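Local coordinates for protein acetyltransferase (Vibrio fischeri, PDB 3JVN) that probably transfers acyl groups, most likely acetyl, to an acceptor not yet identified, as a member of the GNAT acetyltransferase family, at residues Pro3-Ala8 with Met110-Gln115; Ile11-Leu16 with Lys45-Tyr50. All blocks are in the same frame, centred on the assembly; numbering follows the deposited sequence.

Contact 1 of 2, residues Pro3-Ala8 with Met110-Gln115; sequences PVIRRA and MMRIEQ. With SO4 (sulfate ion), chain B.
Ile5 and Arg112 run past each other in opposite directions, a worked example of an arginine used for two purposes. The methyl CG2 of Ile5 lies 3.7 Å from CG of Arg112, whose aliphatic half supplies the apolar surface. Arg112 leaves the helix with CG anti to its own N (chi1 -177°) and bends at chi2, which carries the guanidinium past the isoleucine to a sulfate ion, probably picked up from the crystallisation solution. Arg112 NE donates to sulfate O4 at 2.9 Å and Arg112 NH2 to sulfate O2 at 2.6 Å, a two-pronged grip with the sulfur in the guanidinium plane. Gln115 OE1 sits over one face of the same group, 3.5 Å above its centre. The backbone N of Arg7 gives a third bond, to sulfate O1 at 2.8 Å. The Arg7 guanidinium instead turns a face to the anion, with sulfate O2 3.4 Å from Arg7 NH2. Arg7 NH2 and Arg112 NH2 come within 4.0 Å, and the sulfate that both groups approach probably offsets their charges. Edge strand 4-7 meets helix 105-118 on one face of the sheet, an alpha-on-beta packing within the GNAT fold that frames a surface anion site.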
ATOM      1  N   PRO A   3      18.416 -27.254  -0.701  1.00 45.63           N
ATOM      2  CA  PRO A   3      17.100 -27.350  -0.017  1.00 44.87           C
ATOM      3  C   PRO A   3      15.947 -27.210  -1.011  1.00 44.42           C
ATOM      4  O   PRO A   3      15.951 -26.312  -1.849  1.00 44.17           O
ATOM      5  CB  PRO A   3      17.052 -26.226   1.011  1.00 44.92           C
ATOM      6  CG  PRO A   3      18.545 -25.947   1.241  1.00 44.26           C
ATOM      7  CD  PRO A   3      19.193 -26.134  -0.140  1.00 44.32           C
ATOM      8  N   VAL A   4      14.957 -28.093  -0.901  1.00 44.44           N
ATOM      9  CA  VAL A   4      13.786 -28.076  -1.787  1.00 44.19           C
ATOM     10  C   VAL A   4      12.663 -27.147  -1.279  1.00 43.03           C
ATOM     11  O   VAL A   4      12.103 -27.370  -0.200  1.00 42.69           O
ATOM     12  CB  VAL A   4      13.188 -29.503  -1.946  1.00 45.28           C
ATOM     13  CG1 VAL A   4      12.054 -29.495  -2.970  1.00 44.39           C
ATOM     14  CG2 VAL A   4      14.281 -30.479  -2.345  1.00 46.17           C
ATOM     15  N   ILE A   5      12.321 -26.120  -2.053  1.00 41.36           N
ATOM     16  CA  ILE A   5      11.259 -25.202  -1.649  1.00 41.15           C
ATOM     17  C   ILE A   5       9.916 -25.657  -2.211  1.00 40.40           C
ATOM     18  O   ILE A   5       9.794 -25.956  -3.403  1.00 40.23           O
ATOM     19  CB  ILE A   5      11.545 -23.750  -2.115  1.00 41.17           C
ATOM     20  CG1 ILE A   5      12.702 -23.153  -1.313  1.00 40.81           C
ATOM     21  CG2 ILE A   5      10.310 -22.884  -1.913  1.00 41.58           C
ATOM     22  CD1 ILE A   5      14.028 -23.817  -1.559  1.00 41.62           C
ATOM     23  N   ARG A   6       8.910 -25.716  -1.344  1.00 39.06           N
ATOM     24  CA  ARG A   6       7.576 -26.148  -1.751  1.00 38.86           C
ATOM     25  C   ARG A   6       6.454 -25.522  -0.939  1.00 38.93           C
ATOM     26  O   ARG A   6       6.682 -24.950   0.125  1.00 40.39           O
ATOM     27  CB  ARG A   6       7.461 -27.671  -1.652  1.00 37.02           C
ATOM     28  CG  ARG A   6       8.080 -28.266  -0.402  1.00 37.29           C
ATOM     29  CD  ARG A   6       7.591 -29.696  -0.135  1.00 36.71           C
ATOM     30  NE  ARG A   6       6.406 -29.695   0.725  1.00 38.24           N
ATOM     31  CZ  ARG A   6       6.393 -30.079   2.002  1.00 36.26           C
ATOM     32  NH1 ARG A   6       5.267 -30.027   2.701  1.00 35.44           N
ATOM     33  NH2 ARG A   6       7.494 -30.542   2.577  1.00 33.35           N
ATOM     34  N   ARG A   7       5.236 -25.619  -1.459  1.00 38.69           N
ATOM     35  CA  ARG A   7       4.084 -25.083  -0.757  1.00 38.49           C
ATOM     36  C   ARG A   7       3.822 -26.029   0.413  1.00 37.86           C
ATOM     37  O   ARG A   7       3.875 -27.251   0.264  1.00 38.28           O
ATOM     38  CB  ARG A   7       2.858 -25.044  -1.667  1.00 39.59           C
ATOM     39  CG  ARG A   7       2.315 -26.407  -2.001  1.00 42.22           C
ATOM     40  CD  ARG A   7       0.889 -26.338  -2.489  1.00 43.93           C
ATOM     41  NE  ARG A   7       0.775 -26.383  -3.943  1.00 47.07           N
ATOM     42  CZ  ARG A   7       1.129 -25.401  -4.765  1.00 48.10           C
ATOM     43  NH1 ARG A   7       0.977 -25.551  -6.073  1.00 46.94           N
ATOM     44  NH2 ARG A   7       1.630 -24.270  -4.283  1.00 50.41           N
ATOM     45  N   ALA A   8       3.558 -25.455   1.580  1.00 37.17           N
ATOM     46  CA  ALA A   8       3.289 -26.231   2.784  1.00 35.78           C
ATOM     47  C   ALA A   8       2.029 -27.080   2.647  1.00 35.03           C
ATOM     48  O   ALA A   8       1.228 -26.906   1.729  1.00 33.45           O
ATOM     49  CB  ALA A   8       3.160 -25.302   3.974  1.00 35.77           C
HETATM   50  N   MSE A 110      12.117 -16.203  -0.401  1.00 42.72           N
HETATM   51  CA  MSE A 110      11.618 -14.911  -0.853  1.00 45.57           C
HETATM   52  C   MSE A 110      11.403 -14.988  -2.358  1.00 45.17           C
HETATM   53  O   MSE A 110      10.546 -14.304  -2.917  1.00 42.57           O
HETATM   54  CB  MSE A 110      12.638 -13.806  -0.556  1.00 50.28           C
HETATM   55  CG  MSE A 110      12.585 -13.229   0.863  1.00 56.79           C
HETATM   56 SE   MSE A 110      10.944 -12.202   1.201  1.00 68.94          SE
HETATM   57  CE  MSE A 110      10.714 -11.468  -0.591  1.00 62.79           C
HETATM   58  N   MSE A 111      12.213 -15.824  -3.001  1.00 45.02           N
HETATM   59  CA  MSE A 111      12.165 -16.023  -4.445  1.00 45.45           C
HETATM   60  C   MSE A 111      10.875 -16.727  -4.843  1.00 41.95           C
HETATM   61  O   MSE A 111      10.250 -16.402  -5.857  1.00 39.75           O
HETATM   62  CB  MSE A 111      13.362 -16.869  -4.892  1.00 52.45           C
HETATM   63  CG  MSE A 111      14.123 -16.311  -6.095  1.00 60.45           C
HETATM   64 SE   MSE A 111      15.055 -14.641  -5.703  1.00 72.77          SE
HETATM   65  CE  MSE A 111      13.669 -13.382  -6.217  1.00 68.85           C
ATOM     66  N   ARG A 112      10.491 -17.710  -4.037  1.00 38.33           N
ATOM     67  CA  ARG A 112       9.284 -18.474  -4.294  1.00 34.97           C
ATOM     68  C   ARG A 112       8.033 -17.605  -4.115  1.00 33.90           C
ATOM     69  O   ARG A 112       7.224 -17.476  -5.035  1.00 31.80           O
ATOM     70  CB  ARG A 112       9.215 -19.677  -3.350  1.00 32.76           C
ATOM     71  CG  ARG A 112       8.020 -20.586  -3.596  1.00 32.43           C
ATOM     72  CD  ARG A 112       8.149 -21.335  -4.922  1.00 33.84           C
ATOM     73  NE  ARG A 112       6.932 -22.064  -5.283  1.00 32.62           N
ATOM     74  CZ  ARG A 112       5.751 -21.486  -5.502  1.00 31.94           C
ATOM     75  NH1 ARG A 112       5.614 -20.164  -5.398  1.00 29.77           N
ATOM     76  NH2 ARG A 112       4.702 -22.227  -5.827  1.00 29.00           N
ATOM     77  N   ILE A 113       7.876 -16.998  -2.942  1.00 33.66           N
ATOM     78  CA  ILE A 113       6.697 -16.183  -2.702  1.00 35.52           C
ATOM     79  C   ILE A 113       6.489 -15.085  -3.750  1.00 38.50           C
ATOM     80  O   ILE A 113       5.344 -14.777  -4.110  1.00 39.42           O
ATOM     81  CB  ILE A 113       6.699 -15.572  -1.270  1.00 34.04           C
ATOM     82  CG1 ILE A 113       5.343 -14.895  -1.013  1.00 34.15           C
ATOM     83  CG2 ILE A 113       7.858 -14.601  -1.090  1.00 28.58           C
ATOM     84  CD1 ILE A 113       5.005 -14.685   0.464  1.00 35.83           C
ATOM     85  N   GLU A 114       7.583 -14.505  -4.248  1.00 39.91           N
ATOM     86  CA  GLU A 114       7.495 -13.457  -5.265  1.00 40.84           C
ATOM     87  C   GLU A 114       7.051 -14.057  -6.601  1.00 40.57           C
ATOM     88  O   GLU A 114       6.421 -13.387  -7.412  1.00 40.89           O
ATOM     89  CB  GLU A 114       8.848 -12.768  -5.451  1.00 42.80           C
ATOM     90  CG  GLU A 114       9.403 -12.064  -4.222  1.00 45.61           C
ATOM     91  CD  GLU A 114      10.780 -11.455  -4.477  1.00 46.78           C
ATOM     92  OE1 GLU A 114      11.408 -10.951  -3.520  1.00 45.66           O
ATOM     93  OE2 GLU A 114      11.237 -11.486  -5.639  1.00 46.57           O
ATOM     94  N   GLN A 115       7.380 -15.319  -6.831  1.00 39.55           N
ATOM     95  CA  GLN A 115       6.982 -15.962  -8.070  1.00 39.66           C
ATOM     96  C   GLN A 115       5.463 -15.953  -8.149  1.00 38.05           C
ATOM     97  O   GLN A 115       4.891 -15.471  -9.124  1.00 37.90           O
ATOM     98  CB  GLN A 115       7.497 -17.392  -8.104  1.00 42.15           C
ATOM     99  CG  GLN A 115       7.284 -18.108  -9.419  1.00 45.70           C
ATOM    100  CD  GLN A 115       7.620 -19.585  -9.305  1.00 49.28           C
ATOM    101  OE1 GLN A 115       6.875 -20.351  -8.692  1.00 50.59           O
ATOM    102  NE2 GLN A 115       8.752 -19.989  -9.879  1.00 48.96           N
TER
HETATM  103  S   SO4 B 201       5.466 -25.666  -5.325  1.00 46.27           S
HETATM  104  O1  SO4 B 201       4.769 -26.281  -4.173  1.00 44.12           O
HETATM  105  O2  SO4 B 201       4.525 -24.802  -6.058  1.00 42.24           O
HETATM  106  O3  SO4 B 201       5.937 -26.732  -6.229  1.00 46.84           O
HETATM  107  O4  SO4 B 201       6.624 -24.871  -4.851  1.00 43.44           O

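Contact 2 of 2, residues Ile11-Leu16 with Lys45-Tyr50; sequences IDLYCL and KSIARY
Ser46 OG accepts two backbone N-H groups, from Ala48 N at 2.8 Å and from Arg49 N at 3.2 Å. The second bond is the straighter, at 162° against 132°. Ser46 is thus the N-cap of helix 47-52, and its hydroxyl oxygen supplies an acceptor to amides of the first turn, which have no earlier helical carbonyl to bond to. The capped turn presents Ile47 and Ala48 to the start of helix 13-30. Leu13 reaches across with both ends of its fork: CD2 comes to 3.5 Å from CA of Ala48, while CD1 meets the Ala48 methyl CB at 3.6 Å. The leucine tip thus lies over the backbone as well as the methyl of Ala48. Ile47 points CG1 anti to its own N (chi1 174°), and that branch touches CB of Leu16 at 4.1 Å and CD2 of Leu13 at 4.2 Å. Farther along helix 13-30, Asn17 and Met20 also touch Ile47, and Val60 of the sheet lies against Leu16. Chemically, the two bonds to Ser46 OG lie inside one segment and help define the start of its helix, whereas the contacts between the segments are aliphatic, consistent with a partly buried interface that rests on apolar packing.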
ATOM      1  N   ILE A  11       0.206 -31.592   6.599  1.00 35.37           N
ATOM      2  CA  ILE A  11       1.148 -32.520   7.230  1.00 35.00           C
ATOM      3  C   ILE A  11       2.340 -31.843   7.907  1.00 34.18           C
ATOM      4  O   ILE A  11       3.090 -32.480   8.642  1.00 34.67           O
ATOM      5  CB  ILE A  11       1.720 -33.528   6.191  1.00 35.45           C
ATOM      6  CG1 ILE A  11       2.484 -32.780   5.085  1.00 35.93           C
ATOM      7  CG2 ILE A  11       0.587 -34.335   5.565  1.00 35.91           C
ATOM      8  CD1 ILE A  11       3.909 -33.289   4.822  1.00 33.79           C
ATOM      9  N   ASP A  12       2.514 -30.551   7.661  1.00 34.21           N
ATOM     10  CA  ASP A  12       3.624 -29.820   8.255  1.00 32.60           C
ATOM     11  C   ASP A  12       3.169 -28.938   9.418  1.00 32.04           C
ATOM     12  O   ASP A  12       3.996 -28.338  10.110  1.00 32.86           O
ATOM     13  CB  ASP A  12       4.302 -28.960   7.192  1.00 32.64           C
ATOM     14  CG  ASP A  12       4.638 -29.742   5.934  1.00 32.17           C
ATOM     15  OD1 ASP A  12       5.500 -30.652   5.998  1.00 32.23           O
ATOM     16  OD2 ASP A  12       4.033 -29.436   4.883  1.00 28.96           O
ATOM     17  N   LEU A  13       1.859 -28.852   9.634  1.00 30.76           N
ATOM     18  CA  LEU A  13       1.332 -28.032  10.721  1.00 30.53           C
ATOM     19  C   LEU A  13       2.031 -28.326  12.048  1.00 29.76           C
ATOM     20  O   LEU A  13       2.285 -27.421  12.847  1.00 28.05           O
ATOM     21  CB  LEU A  13      -0.186 -28.236  10.867  1.00 30.80           C
ATOM     22  CG  LEU A  13      -1.048 -27.560   9.788  1.00 32.38           C
ATOM     23  CD1 LEU A  13      -2.531 -27.814  10.052  1.00 32.19           C
ATOM     24  CD2 LEU A  13      -0.756 -26.055   9.772  1.00 29.05           C
ATOM     25  N   TYR A  14       2.347 -29.594  12.277  1.00 29.06           N
ATOM     26  CA  TYR A  14       3.014 -29.992  13.509  1.00 30.67           C
ATOM     27  C   TYR A  14       4.405 -29.334  13.596  1.00 31.07           C
ATOM     28  O   TYR A  14       4.745 -28.718  14.606  1.00 30.61           O
ATOM     29  CB  TYR A  14       3.121 -31.524  13.567  1.00 30.32           C
ATOM     30  CG  TYR A  14       3.457 -32.060  14.939  1.00 28.66           C
ATOM     31  CD1 TYR A  14       2.455 -32.314  15.884  1.00 28.36           C
ATOM     32  CD2 TYR A  14       4.783 -32.258  15.316  1.00 27.48           C
ATOM     33  CE1 TYR A  14       2.771 -32.751  17.176  1.00 28.50           C
ATOM     34  CE2 TYR A  14       5.111 -32.680  16.598  1.00 28.57           C
ATOM     35  CZ  TYR A  14       4.106 -32.925  17.524  1.00 29.20           C
ATOM     36  OH  TYR A  14       4.457 -33.316  18.796  1.00 31.10           O
ATOM     37  N   CYS A  15       5.190 -29.452  12.524  1.00 31.86           N
ATOM     38  CA  CYS A  15       6.534 -28.866  12.458  1.00 33.18           C
ATOM     39  C   CYS A  15       6.449 -27.355  12.588  1.00 31.69           C
ATOM     40  O   CYS A  15       7.192 -26.725  13.348  1.00 28.27           O
ATOM     41  CB  CYS A  15       7.191 -29.184  11.117  1.00 35.34           C
ATOM     42  SG  CYS A  15       6.988 -30.892  10.596  1.00 50.36           S
ATOM     43  N   LEU A  16       5.533 -26.779  11.821  1.00 30.76           N
ATOM     44  CA  LEU A  16       5.347 -25.344  11.825  1.00 30.35           C
ATOM     45  C   LEU A  16       5.086 -24.765  13.214  1.00 28.86           C
ATOM     46  O   LEU A  16       5.623 -23.712  13.537  1.00 28.51           O
ATOM     47  CB  LEU A  16       4.249 -24.976  10.815  1.00 30.24           C
ATOM     48  CG  LEU A  16       4.669 -25.384   9.386  1.00 32.11           C
ATOM     49  CD1 LEU A  16       3.619 -24.983   8.360  1.00 31.18           C
ATOM     50  CD2 LEU A  16       6.009 -24.716   9.050  1.00 34.84           C
ATOM     51  N   LYS A  45      -3.836 -15.043  14.040  1.00 43.43           N
ATOM     52  CA  LYS A  45      -4.568 -16.127  13.366  1.00 40.85           C
ATOM     53  C   LYS A  45      -3.763 -17.423  13.203  1.00 37.85           C
ATOM     54  O   LYS A  45      -2.661 -17.422  12.644  1.00 37.91           O
ATOM     55  CB  LYS A  45      -5.037 -15.678  11.974  1.00 41.85           C
ATOM     56  CG  LYS A  45      -6.340 -14.883  11.934  1.00 42.51           C
ATOM     57  CD  LYS A  45      -6.269 -13.584  12.721  1.00 41.78           C
ATOM     58  CE  LYS A  45      -6.706 -13.802  14.160  1.00 43.26           C
ATOM     59  NZ  LYS A  45      -6.717 -12.544  14.970  1.00 43.96           N
ATOM     60  N   SER A  46      -4.344 -18.524  13.675  1.00 33.79           N
ATOM     61  CA  SER A  46      -3.727 -19.846  13.601  1.00 31.63           C
ATOM     62  C   SER A  46      -2.928 -20.128  12.331  1.00 32.70           C
ATOM     63  O   SER A  46      -3.292 -19.694  11.232  1.00 33.26           O
ATOM     64  CB  SER A  46      -4.796 -20.929  13.745  1.00 30.00           C
ATOM     65  OG  SER A  46      -4.303 -22.159  13.264  1.00 26.24           O
ATOM     66  N   ILE A  47      -1.838 -20.870  12.485  1.00 32.39           N
ATOM     67  CA  ILE A  47      -1.015 -21.225  11.341  1.00 29.95           C
ATOM     68  C   ILE A  47      -1.800 -22.212  10.469  1.00 29.34           C
ATOM     69  O   ILE A  47      -1.622 -22.253   9.254  1.00 28.20           O
ATOM     70  CB  ILE A  47       0.345 -21.843  11.793  1.00 29.62           C
ATOM     71  CG1 ILE A  47       1.137 -22.349  10.580  1.00 29.13           C
ATOM     72  CG2 ILE A  47       0.099 -22.970  12.782  1.00 28.81           C
ATOM     73  CD1 ILE A  47       1.411 -21.305   9.526  1.00 27.73           C
ATOM     74  N   ALA A  48      -2.679 -22.991  11.097  1.00 28.53           N
ATOM     75  CA  ALA A  48      -3.500 -23.965  10.380  1.00 29.54           C
ATOM     76  C   ALA A  48      -4.556 -23.226   9.553  1.00 31.33           C
ATOM     77  O   ALA A  48      -4.655 -23.419   8.337  1.00 30.87           O
ATOM     78  CB  ALA A  48      -4.169 -24.915  11.357  1.00 29.26           C
ATOM     79  N   ARG A  49      -5.347 -22.385  10.222  1.00 33.20           N
ATOM     80  CA  ARG A  49      -6.380 -21.587   9.560  1.00 34.53           C
ATOM     81  C   ARG A  49      -5.713 -20.749   8.477  1.00 35.20           C
ATOM     82  O   ARG A  49      -6.263 -20.536   7.388  1.00 34.26           O
ATOM     83  CB  ARG A  49      -7.051 -20.635  10.556  1.00 36.43           C
ATOM     84  CG  ARG A  49      -8.137 -21.242  11.422  1.00 39.06           C
ATOM     85  CD  ARG A  49      -8.757 -20.143  12.272  1.00 43.71           C
ATOM     86  NE  ARG A  49      -9.963 -20.576  12.972  1.00 50.27           N
ATOM     87  CZ  ARG A  49     -10.763 -19.753  13.651  1.00 53.36           C
ATOM     88  NH1 ARG A  49     -11.843 -20.225  14.264  1.00 54.37           N
ATOM     89  NH2 ARG A  49     -10.490 -18.450  13.718  1.00 52.83           N
ATOM     90  N   TYR A  50      -4.522 -20.256   8.808  1.00 34.81           N
ATOM     91  CA  TYR A  50      -3.734 -19.440   7.894  1.00 34.78           C
ATOM     92  C   TYR A  50      -3.438 -20.237   6.635  1.00 35.30           C
ATOM     93  O   TYR A  50      -3.628 -19.765   5.519  1.00 36.94           O
ATOM     94  CB  TYR A  50      -2.414 -19.043   8.552  1.00 34.63           C
ATOM     95  CG  TYR A  50      -1.664 -17.953   7.813  1.00 33.19           C
ATOM     96  CD1 TYR A  50      -0.918 -18.238   6.659  1.00 32.91           C
ATOM     97  CD2 TYR A  50      -1.726 -16.627   8.252  1.00 29.49           C
ATOM     98  CE1 TYR A  50      -0.255 -17.223   5.960  1.00 31.63           C
ATOM     99  CE2 TYR A  50      -1.080 -15.613   7.568  1.00 31.00           C
ATOM    100  CZ  TYR A  50      -0.342 -15.914   6.425  1.00 32.72           C
ATOM    101  OH  TYR A  50       0.306 -14.896   5.767  1.00 33.93           O
TER

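How the contacts relate
Set side by side, the two contacts illustrate how chemistry follows place in a fold. Contact 1 is a surface contact joining an edge strand to helix 105-118, and its two segments are linked in polar terms through a bound sulfate. Contact 2 is partly buried, links two helices and is apolar between its segments. They hold different elements, yet strand 4-7 is followed, after a short loop, by helix 13-30, and segments 11-16 and 45-50 both fall between the segments of contact 1 in sequence. Their centres are about 17 Å apart. A salt bridge connects them, Arg6 NH1 to Asp12 OD2 at 2.6 Å, and Arg6 has a second carboxylate partner in Glu62 of strand 56-62.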